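Local coordinates for hypothetical protein (PDB 1YZV) that is of unknown function but belongs to the isochorismatase family, many of whose members are hydrolases, at residues R11-Y16 with Q112-G117; T21-C26 with M178-D183; H87-K92 with P99-L104. All blocks are in the same frame, centred on the assembly; numbering follows the deposited sequence.

Interaction 1: R11-Y16 with Q112-G117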
ATOM      1  N   ARG A  11       7.696 -13.778  10.556  1.00 38.41           N
ATOM      2  CA  ARG A  11       6.864 -13.001   9.679  1.00 38.03           C
ATOM      3  C   ARG A  11       6.132 -13.803   8.601  1.00 34.48           C
ATOM      4  O   ARG A  11       5.000 -13.507   8.309  1.00 40.53           O
ATOM      5  CB  ARG A  11       7.594 -11.797   9.102  1.00 36.84           C
ATOM      6  CG  ARG A  11       8.669 -12.089   8.230  1.00 42.53           C
ATOM      7  CD  ARG A  11       9.337 -10.792   7.886  1.00 45.48           C
ATOM      8  NE  ARG A  11      10.002 -10.171   9.035  1.00 48.78           N
ATOM      9  CZ  ARG A  11       9.550  -9.110   9.702  1.00 46.44           C
ATOM     10  NH1 ARG A  11       8.446  -8.463   9.341  1.00 51.01           N
ATOM     11  NH2 ARG A  11      10.283  -8.631  10.683  1.00 40.85           N
ATOM     12  N   LEU A  12       6.721 -14.899   8.145  1.00 28.29           N
ATOM     13  CA  LEU A  12       6.099 -15.775   7.179  1.00 26.81           C
ATOM     14  C   LEU A  12       5.593 -17.003   7.917  1.00 26.53           C
ATOM     15  O   LEU A  12       5.898 -17.179   9.106  1.00 22.04           O
ATOM     16  CB  LEU A  12       7.125 -16.181   6.134  1.00 26.03           C
ATOM     17  CG  LEU A  12       7.669 -15.048   5.238  1.00 22.40           C
ATOM     18  CD1 LEU A  12       8.770 -15.584   4.397  1.00 21.46           C
ATOM     19  CD2 LEU A  12       6.569 -14.420   4.419  1.00 25.45           C
ATOM     20  N   LEU A  13       4.867 -17.873   7.206  1.00 26.56           N
ATOM     21  CA  LEU A  13       4.449 -19.151   7.772  1.00 23.13           C
ATOM     22  C   LEU A  13       5.699 -19.907   8.222  1.00 22.19           C
ATOM     23  O   LEU A  13       6.751 -19.800   7.605  1.00 21.84           O
ATOM     24  CB  LEU A  13       3.717 -19.984   6.724  1.00 23.24           C
ATOM     25  CG  LEU A  13       2.339 -19.473   6.315  1.00 23.73           C
ATOM     26  CD1 LEU A  13       1.931 -20.133   5.018  1.00 25.43           C
ATOM     27  CD2 LEU A  13       1.313 -19.734   7.413  1.00 29.07           C
ATOM     28  N   LYS A  14       5.595 -20.575   9.354  1.00 20.94           N
ATOM     29  CA  LYS A  14       6.625 -21.495   9.827  1.00 23.43           C
ATOM     30  C   LYS A  14       6.577 -22.773   8.988  1.00 21.57           C
ATOM     31  O   LYS A  14       5.551 -23.097   8.311  1.00 20.64           O
ATOM     32  CB  LYS A  14       6.394 -21.854  11.294  1.00 23.42           C
ATOM     33  CG  LYS A  14       6.592 -20.668  12.262  1.00 29.39           C
ATOM     34  CD  LYS A  14       6.440 -21.066  13.726  1.00 29.84           C
ATOM     35  CE  LYS A  14       6.700 -19.881  14.659  1.00 38.48           C
ATOM     36  NZ  LYS A  14       6.312 -20.171  16.085  1.00 42.49           N
ATOM     37  N   HIS A  15       7.689 -23.493   9.031  1.00 21.41           N
ATOM     38  CA  HIS A  15       7.802 -24.778   8.400  1.00 21.24           C
ATOM     39  C   HIS A  15       6.736 -25.701   8.974  1.00 23.07           C
ATOM     40  O   HIS A  15       6.417 -25.622  10.184  1.00 21.90           O
ATOM     41  CB  HIS A  15       9.202 -25.367   8.642  1.00 22.56           C
ATOM     42  CG  HIS A  15       9.464 -26.593   7.849  1.00 19.57           C
ATOM     43  ND1 HIS A  15       8.986 -27.835   8.225  1.00 21.24           N
ATOM     44  CD2 HIS A  15      10.099 -26.774   6.669  1.00 20.76           C
ATOM     45  CE1 HIS A  15       9.317 -28.723   7.304  1.00 26.50           C
ATOM     46  NE2 HIS A  15       9.948 -28.093   6.325  1.00 19.13           N
ATOM     47  N   TYR A  16       6.174 -26.545   8.103  1.00 22.13           N
ATOM     48  CA  TYR A  16       5.059 -27.367   8.473  1.00 24.76           C
ATOM     49  C   TYR A  16       5.283 -28.233   9.702  1.00 27.41           C
ATOM     50  O   TYR A  16       4.297 -28.590  10.383  1.00 26.22           O
ATOM     51  CB  TYR A  16       4.566 -28.241   7.316  1.00 24.71           C
ATOM     52  CG  TYR A  16       5.531 -29.299   6.829  1.00 24.83           C
ATOM     53  CD1 TYR A  16       5.652 -30.523   7.489  1.00 24.97           C
ATOM     54  CD2 TYR A  16       6.279 -29.100   5.676  1.00 20.05           C
ATOM     55  CE1 TYR A  16       6.559 -31.507   7.060  1.00 27.88           C
ATOM     56  CE2 TYR A  16       7.151 -30.088   5.201  1.00 23.15           C
ATOM     57  CZ  TYR A  16       7.251 -31.325   5.880  1.00 23.19           C
ATOM     58  OH  TYR A  16       8.163 -32.275   5.432  1.00 24.18           O
ATOM     59  N   GLN A 112      -1.167 -21.315  12.771  1.00 25.00           N
ATOM     60  CA  GLN A 112      -1.282 -20.599  11.507  1.00 23.56           C
ATOM     61  C   GLN A 112      -2.351 -21.185  10.602  1.00 22.19           C
ATOM     62  O   GLN A 112      -2.603 -22.378  10.608  1.00 22.02           O
ATOM     63  CB  GLN A 112       0.069 -20.510  10.815  1.00 24.55           C
ATOM     64  CG  GLN A 112       0.637 -21.869  10.381  1.00 24.72           C
ATOM     65  CD  GLN A 112       2.126 -21.843  10.112  1.00 23.44           C
ATOM     66  OE1 GLN A 112       2.862 -20.926  10.547  1.00 25.33           O
ATOM     67  NE2 GLN A 112       2.593 -22.858   9.349  1.00 19.52           N
ATOM     68  N   VAL A 113      -3.069 -20.281   9.935  1.00 20.63           N
ATOM     69  CA  VAL A 113      -4.216 -20.618   9.093  1.00 20.63           C
ATOM     70  C   VAL A 113      -3.951 -20.014   7.741  1.00 21.56           C
ATOM     71  O   VAL A 113      -3.503 -18.846   7.648  1.00 20.96           O
ATOM     72  CB  VAL A 113      -5.509 -20.039   9.717  1.00 19.93           C
ATOM     73  CG1 VAL A 113      -6.679 -20.084   8.715  1.00 23.03           C
ATOM     74  CG2 VAL A 113      -5.847 -20.787  11.119  1.00 24.92           C
ATOM     75  N   VAL A 114      -4.106 -20.844   6.724  1.00 23.87           N
ATOM     76  CA  VAL A 114      -4.113 -20.434   5.346  1.00 20.72           C
ATOM     77  C   VAL A 114      -5.581 -20.311   4.949  1.00 22.21           C
ATOM     78  O   VAL A 114      -6.342 -21.295   4.990  1.00 22.55           O
ATOM     79  CB  VAL A 114      -3.384 -21.460   4.458  1.00 22.99           C
ATOM     80  CG1 VAL A 114      -3.569 -21.155   2.984  1.00 22.61           C
ATOM     81  CG2 VAL A 114      -1.901 -21.499   4.832  1.00 24.70           C
ATOM     82  N   LEU A 115      -5.969 -19.109   4.533  1.00 20.75           N
ATOM     83  CA  LEU A 115      -7.387 -18.742   4.344  1.00 20.67           C
ATOM     84  C   LEU A 115      -7.657 -18.268   2.917  1.00 19.98           C
ATOM     85  O   LEU A 115      -6.935 -17.416   2.384  1.00 20.58           O
ATOM     86  CB  LEU A 115      -7.777 -17.641   5.328  1.00 19.89           C
ATOM     87  CG  LEU A 115      -9.152 -16.927   5.240  1.00 20.21           C
ATOM     88  CD1 LEU A 115     -10.322 -17.940   5.429  1.00 22.52           C
ATOM     89  CD2 LEU A 115      -9.221 -15.801   6.323  1.00 21.19           C
ATOM     90  N   TRP A 116      -8.731 -18.778   2.325  1.00 21.52           N
ATOM     91  CA  TRP A 116      -9.155 -18.337   0.989  1.00 23.11           C
ATOM     92  C   TRP A 116     -10.629 -18.669   0.747  1.00 21.44           C
ATOM     93  O   TRP A 116     -11.232 -19.372   1.535  1.00 24.39           O
ATOM     94  CB  TRP A 116      -8.269 -18.971  -0.119  1.00 21.17           C
ATOM     95  CG  TRP A 116      -8.539 -20.389  -0.381  1.00 22.15           C
ATOM     96  CD1 TRP A 116      -9.339 -20.875  -1.393  1.00 22.93           C
ATOM     97  CD2 TRP A 116      -8.321 -21.505   0.511  1.00 23.53           C
ATOM     98  NE1 TRP A 116      -9.559 -22.215  -1.230  1.00 20.59           N
ATOM     99  CE2 TRP A 116      -8.898 -22.651  -0.116  1.00 24.01           C
ATOM    100  CE3 TRP A 116      -7.537 -21.698   1.658  1.00 23.17           C
ATOM    101  CZ2 TRP A 116      -8.848 -23.942   0.461  1.00 21.71           C
ATOM    102  CZ3 TRP A 116      -7.480 -22.985   2.218  1.00 20.29           C
ATOM    103  CH2 TRP A 116      -8.134 -24.090   1.613  1.00 21.00           C
ATOM    104  N   GLY A 117     -11.211 -18.046  -0.269  1.00 21.55           N
ATOM    105  CA  GLY A 117     -12.557 -18.379  -0.707  1.00 21.41           C
ATOM    106  C   GLY A 117     -13.424 -17.168  -0.967  1.00 20.94           C
ATOM    107  O   GLY A 117     -12.936 -16.137  -1.515  1.00 22.88           O
TER

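Interaction 2: T21-C26 with M178-D183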
ATOM      1  N   THR A  21      -0.889 -26.452  10.791  1.00 25.53           N
ATOM      2  CA  THR A  21      -1.479 -25.454   9.895  1.00 26.35           C
ATOM      3  C   THR A  21      -2.904 -25.858   9.534  1.00 24.70           C
ATOM      4  O   THR A  21      -3.139 -27.030   9.239  1.00 26.16           O
ATOM      5  CB  THR A  21      -0.661 -25.376   8.555  1.00 24.87           C
ATOM      6  OG1 THR A  21       0.698 -25.111   8.880  1.00 25.29           O
ATOM      7  CG2 THR A  21      -1.154 -24.281   7.644  1.00 26.93           C
ATOM      8  N   ALA A  22      -3.854 -24.920   9.625  1.00 23.28           N
ATOM      9  CA  ALA A  22      -5.255 -25.176   9.203  1.00 23.26           C
ATOM     10  C   ALA A  22      -5.478 -24.488   7.873  1.00 23.87           C
ATOM     11  O   ALA A  22      -5.085 -23.335   7.671  1.00 22.98           O
ATOM     12  CB  ALA A  22      -6.251 -24.644  10.232  1.00 26.26           C
ATOM     13  N   PHE A  23      -6.072 -25.227   6.954  1.00 25.82           N
ATOM     14  CA  PHE A  23      -6.484 -24.706   5.688  1.00 24.72           C
ATOM     15  C   PHE A  23      -7.982 -24.410   5.797  1.00 25.15           C
ATOM     16  O   PHE A  23      -8.809 -25.319   5.940  1.00 26.46           O
ATOM     17  CB  PHE A  23      -6.156 -25.713   4.575  1.00 23.94           C
ATOM     18  CG  PHE A  23      -4.686 -25.860   4.315  1.00 22.06           C
ATOM     19  CD1 PHE A  23      -4.028 -25.010   3.427  1.00 20.63           C
ATOM     20  CD2 PHE A  23      -3.958 -26.842   4.955  1.00 23.62           C
ATOM     21  CE1 PHE A  23      -2.676 -25.092   3.264  1.00 20.91           C
ATOM     22  CE2 PHE A  23      -2.573 -26.852   4.869  1.00 24.31           C
ATOM     23  CZ  PHE A  23      -1.940 -26.027   3.988  1.00 23.29           C
ATOM     24  N   PHE A  24      -8.309 -23.123   5.761  1.00 25.00           N
ATOM     25  CA  PHE A  24      -9.700 -22.645   5.829  1.00 23.67           C
ATOM     26  C   PHE A  24     -10.236 -22.291   4.449  1.00 27.43           C
ATOM     27  O   PHE A  24      -9.905 -21.244   3.893  1.00 22.97           O
ATOM     28  CB  PHE A  24      -9.812 -21.414   6.699  1.00 23.80           C
ATOM     29  CG  PHE A  24      -9.916 -21.690   8.186  1.00 21.57           C
ATOM     30  CD1 PHE A  24      -9.387 -22.827   8.759  1.00 24.13           C
ATOM     31  CD2 PHE A  24     -10.564 -20.783   9.016  1.00 30.19           C
ATOM     32  CE1 PHE A  24      -9.561 -23.084  10.105  1.00 26.95           C
ATOM     33  CE2 PHE A  24     -10.719 -21.017  10.362  1.00 26.91           C
ATOM     34  CZ  PHE A  24     -10.192 -22.162  10.919  1.00 30.68           C
ATOM     35  N   CYS A  25     -11.115 -23.162   3.962  1.00 24.92           N
ATOM     36  CA  CYS A  25     -11.785 -23.049   2.676  1.00 25.92           C
ATOM     37  C   CYS A  25     -13.190 -22.441   2.891  1.00 24.54           C
ATOM     38  O   CYS A  25     -14.118 -23.098   3.341  1.00 26.86           O
ATOM     39  CB  CYS A  25     -11.892 -24.445   2.076  1.00 28.56           C
ATOM     40  SG  CYS A  25     -12.693 -24.557   0.467  1.00 34.20           S
ATOM     41  N   CYS A  26     -13.285 -21.157   2.642  1.00 26.21           N
ATOM     42  CA  CYS A  26     -14.451 -20.344   2.965  1.00 26.99           C
ATOM     43  C   CYS A  26     -15.488 -20.343   1.849  1.00 23.35           C
ATOM     44  O   CYS A  26     -15.313 -19.661   0.846  1.00 23.76           O
ATOM     45  CB  CYS A  26     -14.000 -18.909   3.208  1.00 26.17           C
ATOM     46  SG  CYS A  26     -15.031 -17.946   4.200  1.00 36.53           S
ATOM     47  N   MET A 178       5.643 -22.954  -0.784  1.00 21.35           N
ATOM     48  CA  MET A 178       7.103 -22.917  -0.649  1.00 21.55           C
ATOM     49  C   MET A 178       7.541 -22.309   0.694  1.00 22.35           C
ATOM     50  O   MET A 178       8.574 -22.704   1.234  1.00 22.57           O
ATOM     51  CB  MET A 178       7.711 -22.167  -1.846  1.00 20.97           C
ATOM     52  CG  MET A 178       7.409 -22.844  -3.185  1.00 26.36           C
ATOM     53  SD  MET A 178       8.172 -24.457  -3.276  1.00 30.24           S
ATOM     54  CE  MET A 178       6.904 -25.593  -2.697  1.00 48.23           C
ATOM     55  N   GLN A 179       6.682 -21.469   1.288  1.00 21.42           N
ATOM     56  CA  GLN A 179       6.850 -21.023   2.694  1.00 22.68           C
ATOM     57  C   GLN A 179       6.781 -22.156   3.720  1.00 22.29           C
ATOM     58  O   GLN A 179       7.553 -22.183   4.694  1.00 20.21           O
ATOM     59  CB  GLN A 179       5.824 -19.947   3.093  1.00 20.92           C
ATOM     60  CG  GLN A 179       6.091 -18.585   2.485  1.00 22.95           C
ATOM     61  CD  GLN A 179       4.876 -17.646   2.641  1.00 23.13           C
ATOM     62  OE1 GLN A 179       4.315 -17.559   3.709  1.00 25.33           O
ATOM     63  NE2 GLN A 179       4.470 -16.998   1.564  1.00 23.43           N
ATOM     64  N   LEU A 180       5.864 -23.083   3.506  1.00 20.02           N
ATOM     65  CA  LEU A 180       5.678 -24.199   4.425  1.00 20.48           C
ATOM     66  C   LEU A 180       6.822 -25.187   4.305  1.00 21.75           C
ATOM     67  O   LEU A 180       7.053 -25.911   5.238  1.00 21.52           O
ATOM     68  CB  LEU A 180       4.349 -24.908   4.192  1.00 19.70           C
ATOM     69  CG  LEU A 180       3.150 -24.094   4.618  1.00 23.65           C
ATOM     70  CD1 LEU A 180       1.863 -24.574   3.886  1.00 25.70           C
ATOM     71  CD2 LEU A 180       3.011 -24.119   6.166  1.00 27.43           C
ATOM     72  N   LEU A 181       7.400 -25.329   3.103  1.00 20.25           N
ATOM     73  CA  LEU A 181       8.481 -26.284   2.853  1.00 23.65           C
ATOM     74  C   LEU A 181       9.906 -25.796   3.090  1.00 24.20           C
ATOM     75  O   LEU A 181      10.777 -26.608   3.435  1.00 24.10           O
ATOM     76  CB  LEU A 181       8.393 -26.861   1.445  1.00 22.23           C
ATOM     77  CG  LEU A 181       7.506 -28.090   1.247  1.00 27.62           C
ATOM     78  CD1 LEU A 181       6.096 -27.909   1.802  1.00 28.77           C
ATOM     79  CD2 LEU A 181       7.432 -28.290  -0.189  1.00 32.34           C
ATOM     80  N   LYS A 182      10.197 -24.564   2.675  1.00 23.36           N
ATOM     81  CA  LYS A 182      11.496 -23.887   2.902  1.00 23.84           C
ATOM     82  C   LYS A 182      12.751 -24.342   2.142  1.00 24.08           C
ATOM     83  O   LYS A 182      13.679 -23.533   1.980  1.00 21.10           O
ATOM     84  CB  LYS A 182      11.826 -23.739   4.410  1.00 27.45           C
ATOM     85  CG  LYS A 182      10.655 -23.031   5.146  1.00 27.41           C
ATOM     86  CD  LYS A 182      11.038 -22.108   6.250  1.00 30.33           C
ATOM     87  CE  LYS A 182       9.772 -21.357   6.832  1.00 29.48           C
ATOM     88  NZ  LYS A 182       8.919 -20.363   5.960  1.00 35.02           N
ATOM     89  N   ASP A 183      12.743 -25.544   1.582  1.00 22.72           N
ATOM     90  CA  ASP A 183      13.938 -26.160   1.057  1.00 22.42           C
ATOM     91  C   ASP A 183      13.523 -27.321   0.119  1.00 22.81           C
ATOM     92  O   ASP A 183      12.664 -28.139   0.463  1.00 25.19           O
ATOM     93  CB  ASP A 183      14.804 -26.599   2.275  1.00 20.44           C
ATOM     94  CG  ASP A 183      16.192 -27.094   1.904  1.00 24.82           C
ATOM     95  OD1 ASP A 183      16.333 -27.905   0.959  1.00 25.83           O
ATOM     96  OD2 ASP A 183      17.129 -26.796   2.675  1.00 29.66           O
TER

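Interaction 3: H87-K92 with P99-L104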
ATOM      1  N   HIS A  87     -13.094 -31.409   7.345  1.00 25.49           N
ATOM      2  CA  HIS A  87     -14.193 -31.132   8.289  1.00 26.79           C
ATOM      3  C   HIS A  87     -15.085 -30.040   7.666  1.00 26.67           C
ATOM      4  O   HIS A  87     -14.591 -28.933   7.356  1.00 27.26           O
ATOM      5  CB  HIS A  87     -13.602 -30.632   9.598  1.00 26.31           C
ATOM      6  CG  HIS A  87     -12.617 -31.571  10.225  1.00 30.36           C
ATOM      7  ND1 HIS A  87     -12.974 -32.449  11.232  1.00 32.45           N
ATOM      8  CD2 HIS A  87     -11.265 -31.671  10.102  1.00 31.69           C
ATOM      9  CE1 HIS A  87     -11.895 -33.077  11.672  1.00 32.81           C
ATOM     10  NE2 HIS A  87     -10.847 -32.641  10.990  1.00 30.20           N
ATOM     11  N   VAL A  88     -16.335 -30.389   7.346  1.00 26.07           N
ATOM     12  CA  VAL A  88     -17.234 -29.515   6.619  1.00 26.71           C
ATOM     13  C   VAL A  88     -18.392 -29.074   7.530  1.00 28.52           C
ATOM     14  O   VAL A  88     -18.995 -29.902   8.201  1.00 27.44           O
ATOM     15  CB  VAL A  88     -17.783 -30.197   5.382  1.00 26.46           C
ATOM     16  CG1 VAL A  88     -18.662 -29.252   4.560  1.00 27.19           C
ATOM     17  CG2 VAL A  88     -16.652 -30.756   4.523  1.00 30.45           C
ATOM     18  N   PHE A  89     -18.641 -27.774   7.619  1.00 25.95           N
ATOM     19  CA  PHE A  89     -19.669 -27.268   8.525  1.00 27.85           C
ATOM     20  C   PHE A  89     -20.546 -26.241   7.831  1.00 28.65           C
ATOM     21  O   PHE A  89     -20.102 -25.451   6.995  1.00 27.18           O
ATOM     22  CB  PHE A  89     -19.051 -26.599   9.744  1.00 29.55           C
ATOM     23  CG  PHE A  89     -18.055 -27.453  10.482  1.00 31.11           C
ATOM     24  CD1 PHE A  89     -18.472 -28.354  11.432  1.00 33.51           C
ATOM     25  CD2 PHE A  89     -16.702 -27.343  10.233  1.00 28.50           C
ATOM     26  CE1 PHE A  89     -17.540 -29.160  12.092  1.00 37.55           C
ATOM     27  CE2 PHE A  89     -15.781 -28.090  10.929  1.00 30.21           C
ATOM     28  CZ  PHE A  89     -16.201 -29.017  11.839  1.00 33.16           C
ATOM     29  N   SER A  90     -21.789 -26.189   8.275  1.00 28.97           N
ATOM     30  CA  SER A  90     -22.752 -25.190   7.830  1.00 28.16           C
ATOM     31  C   SER A  90     -22.704 -24.014   8.760  1.00 25.56           C
ATOM     32  O   SER A  90     -22.482 -24.203   9.928  1.00 26.96           O
ATOM     33  CB  SER A  90     -24.147 -25.796   7.875  1.00 30.21           C
ATOM     34  OG  SER A  90     -24.257 -26.502   6.669  1.00 37.17           O
ATOM     35  N   LYS A  91     -22.908 -22.806   8.239  1.00 23.26           N
ATOM     36  CA  LYS A  91     -23.008 -21.596   9.075  1.00 24.22           C
ATOM     37  C   LYS A  91     -23.940 -20.522   8.480  1.00 22.44           C
ATOM     38  O   LYS A  91     -24.093 -20.394   7.269  1.00 24.41           O
ATOM     39  CB  LYS A  91     -21.622 -20.954   9.312  1.00 23.20           C
ATOM     40  CG  LYS A  91     -20.965 -20.417   7.985  1.00 22.10           C
ATOM     41  CD  LYS A  91     -19.529 -19.967   8.184  1.00 22.57           C
ATOM     42  CE  LYS A  91     -18.929 -19.181   6.983  1.00 23.73           C
ATOM     43  NZ  LYS A  91     -19.732 -17.994   6.524  1.00 23.56           N
ATOM     44  N   LYS A  92     -24.360 -19.626   9.366  1.00 24.69           N
ATOM     45  CA  LYS A  92     -24.955 -18.359   9.027  1.00 24.49           C
ATOM     46  C   LYS A  92     -24.070 -17.184   9.466  1.00 24.18           C
ATOM     47  O   LYS A  92     -24.190 -16.115   8.903  1.00 21.27           O
ATOM     48  CB  LYS A  92     -26.339 -18.253   9.654  1.00 28.34           C
ATOM     49  CG  LYS A  92     -27.299 -19.285   9.028  1.00 32.89           C
ATOM     50  CD  LYS A  92     -28.734 -18.875   9.191  1.00 37.24           C
ATOM     51  CE  LYS A  92     -29.686 -19.944   8.627  1.00 46.37           C
ATOM     52  NZ  LYS A  92     -29.687 -21.180   9.502  1.00 53.65           N
ATOM     53  N   PRO A  99     -18.834 -22.286  16.689  1.00 34.96           N
ATOM     54  CA  PRO A  99     -18.515 -23.240  17.779  1.00 34.49           C
ATOM     55  C   PRO A  99     -18.023 -24.636  17.352  1.00 34.74           C
ATOM     56  O   PRO A  99     -17.157 -25.175  17.995  1.00 36.35           O
ATOM     57  CB  PRO A  99     -19.825 -23.330  18.567  1.00 35.72           C
ATOM     58  CG  PRO A  99     -20.543 -22.022  18.298  1.00 35.99           C
ATOM     59  CD  PRO A  99     -20.128 -21.586  16.907  1.00 34.45           C
ATOM     60  N   GLN A 100     -18.487 -25.174  16.240  1.00 35.12           N
ATOM     61  CA  GLN A 100     -17.980 -26.464  15.759  1.00 37.66           C
ATOM     62  C   GLN A 100     -16.543 -26.440  15.193  1.00 37.21           C
ATOM     63  O   GLN A 100     -15.891 -27.497  15.029  1.00 33.12           O
ATOM     64  CB  GLN A 100     -18.905 -27.002  14.675  1.00 38.60           C
ATOM     65  CG  GLN A 100     -20.153 -27.716  15.210  1.00 45.80           C
ATOM     66  CD  GLN A 100     -20.927 -28.419  14.097  1.00 47.78           C
ATOM     67  OE1 GLN A 100     -21.509 -27.763  13.212  1.00 60.75           O
ATOM     68  NE2 GLN A 100     -20.865 -29.757  14.084  1.00 60.98           N
ATOM     69  N   VAL A 101     -16.137 -25.267  14.720  1.00 33.47           N
ATOM     70  CA  VAL A 101     -14.783 -25.066  14.195  1.00 32.39           C
ATOM     71  C   VAL A 101     -13.734 -24.820  15.280  1.00 31.74           C
ATOM     72  O   VAL A 101     -12.602 -25.293  15.178  1.00 28.93           O
ATOM     73  CB  VAL A 101     -14.792 -23.889  13.186  1.00 31.15           C
ATOM     74  CG1 VAL A 101     -13.365 -23.449  12.794  1.00 27.06           C
ATOM     75  CG2 VAL A 101     -15.609 -24.297  11.977  1.00 32.31           C
ATOM     76  N   MET A 102     -14.159 -24.222  16.389  1.00 32.13           N
ATOM     77  CA  MET A 102     -13.250 -23.807  17.442  1.00 31.55           C
ATOM     78  C   MET A 102     -12.385 -24.920  18.046  1.00 31.55           C
ATOM     79  O   MET A 102     -11.200 -24.692  18.243  1.00 35.49           O
ATOM     80  CB  MET A 102     -14.024 -23.040  18.535  1.00 31.12           C
ATOM     81  CG  MET A 102     -14.482 -21.674  18.082  1.00 39.41           C
ATOM     82  SD  MET A 102     -13.119 -20.488  17.940  1.00 38.50           S
ATOM     83  CE  MET A 102     -12.812 -20.013  19.644  1.00 43.78           C
ATOM     84  N   PRO A 103     -12.937 -26.129  18.295  1.00 30.32           N
ATOM     85  CA  PRO A 103     -12.098 -27.234  18.797  1.00 32.47           C
ATOM     86  C   PRO A 103     -11.035 -27.755  17.802  1.00 34.78           C
ATOM     87  O   PRO A 103     -10.216 -28.639  18.145  1.00 33.64           O
ATOM     88  CB  PRO A 103     -13.107 -28.353  19.084  1.00 34.79           C
ATOM     89  CG  PRO A 103     -14.483 -27.725  18.962  1.00 32.18           C
ATOM     90  CD  PRO A 103     -14.332 -26.546  18.074  1.00 32.74           C
ATOM     91  N   LEU A 104     -11.095 -27.276  16.565  1.00 33.57           N
ATOM     92  CA  LEU A 104     -10.124 -27.655  15.536  1.00 33.90           C
ATOM     93  C   LEU A 104      -8.955 -26.694  15.433  1.00 32.58           C
ATOM     94  O   LEU A 104      -7.886 -27.091  14.978  1.00 34.23           O
ATOM     95  CB  LEU A 104     -10.814 -27.760  14.172  1.00 34.73           C
ATOM     96  CG  LEU A 104     -11.331 -29.117  13.676  1.00 37.73           C
ATOM     97  CD1 LEU A 104     -11.581 -30.089  14.728  1.00 43.54           C
ATOM     98  CD2 LEU A 104     -12.572 -28.930  12.807  1.00 38.86           C
TER
HETATM   99  O   HOH W   1     -22.492 -28.173  10.456  1.00 37.47           O

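Interaction 1: R11-Y16 with Q112-G117
Gln112 reaches out from a central strand and clamps the backbone of Lys14 with its side-chain amide. The strand, 110-118, belongs to the six-stranded parallel sheet of an isochorismatase-type alpha/beta fold, with strand order 3-2-1-4-5-6, and 11-16 is part of the loop leading into its first strand. Two bonds run between the amide and the same residue: Lys14 N donates to Gln112 OE1 at 3.0 Å, in the carbonyl plane and on a lone pair, while Gln112 NE2 donates to Lys14 O at 3.1 Å. The second is nearly straight, 171° at the hydrogen. Together they fix which way round the amide sits, and NE2 has a further acceptor in Thr21 OG1. CG of Gln112 lies between the backbone N and the carbonyl carbon (chi1 65°), and the chain runs extended from there to the loop.

The tight side is Leu13. Its CD2 methyl lies against the length of the glutamine, 3.5 Å from Gln112 CD, and the buried leucine is backed by Ile176 and Gln179 of helix 173-181. Lys14 is the looser, partly exposed side. Its CB stands 3.7 Å from Gln112 OE1, but beyond CG the extended chain leads away from Gln112, and NZ forms a salt bridge with Glu111, just before Gln112 on the strand. Farther along the loop, Arg11 makes a salt bridge with Asp166 of the second subunit. Deeper in the interior the leucine's other branch touches the strand once more, with Leu13 CD1 4.1 Å from Val114 CG2.

Interaction 2: T21-C26 with M178-D183
Leu180 points toward strand 20-26 and splits its two methyls between Thr21 and Phe23, which lie two residues apart on one face of the strand. The CD2 branch takes the threonine: Leu180 CD2 lies 3.7 Å from Thr21 OG1, the two side chains slanting past one another. That hydroxyl also has a polar partner in Gln112 NE2, so the methyl covers an oxygen already hydrogen-bonded. The CD1 branch takes the phenylalanine. Here the two side chains reach for each other, and the methyl meets the rim of the ring close to its plane, with Leu180 CD1 4.1 Å from Phe23 CZ. Phe23 arrives there because its CG is anti to the carbonyl carbon (chi1 -70°), which carries the ring back along the strand toward the helix. The same ring also meets that of Phe49.

Leu180 lies in the last turn of helix 173-181. Lys182 N still bonds back to Met178 O at 2.9 Å, but Lys182 itself is the first residue past the helix, with a positive phi of 71°. Its side chain curls back, bringing NZ to 2.6 Å from Gln179 O. The same Met178 O also accepts from Gln126 NE2 of the second subunit. The last turn of helix 173-181 thus closes off the starting end of the first strand of the parallel sheet, in the alpha/beta fold of the isochorismatase family.

Interaction 3: H87-K92 with P99-L104
The ring of Phe89 is gripped from several sides by the helical segment 99-104, a short loop further along the chain. The backbone C of Gln100 lies over one face, offset toward the rim; Gln100 CB is 3.5 Å from Phe89 CD1, and the side-chain amide passes outside that edge, its plane 71° from the ring. Leu104 CD2 comes in at the edge, 3.8 Å from Phe89 CZ, while Val101 CG2 approaches obliquely and closes to 3.7 Å from Phe89 CD2. The same Leu104 methyl does a second job: it sits over a face of His87, 3.9 Å from the ring centroid and 22° off the normal, a CH-pi contact.

A water bridges the backbone N of Ser90 and the side-chain OE1 of Gln100, 3.0 Å from each, accepting from the first and donating to the second. The glutamine chain, extended beyond CG, carries its amide to this water.

Strand 87-91 is an edge strand of the parallel sheet in this isochorismatase-type alpha/beta fold, and 99-104 lies in the connection from it to strand 110-118. Backbone bonds from His87, Phe89 and Lys91 to strand 61-68 anchor the strand from which both rings project. On the other segment, Leu104 N bonds to Val101 O at 2.9 Å, bending the chain so that Val101 and Leu104 both reach the phenylalanine. On the same strand as the rings, the buried Lys91 makes a salt bridge through NZ with Asp27, recalling the Asp-Lys part of the Asp-Lys-Cys triad of isochorismatase-like hydrolases.

Interactions 1 and 2 form one continuous patch, their centres 5 Å apart on the neighbouring strands 110-118 and 20-26. Lys182 NZ lies 2.8 Å from Leu13 O, a probable hydrogen bond, and Leu180 CD2 packs 3.4 Å from Gln112 NE2. Both border the second subunit. Interaction 3 is about 20 Å from interaction 2 between centres and 19 Å from interaction 1, at the sheet's far edge, and its Lys92 meets the third subunit. Phe24, in the strand segment of interaction 2, connects it with interaction 3: Phe24 CZ is 3.9 Å from Val101 CG1. Of the three, interaction 3 contains Lys91, the residue paired with Asp27 at what is probably the active-site end.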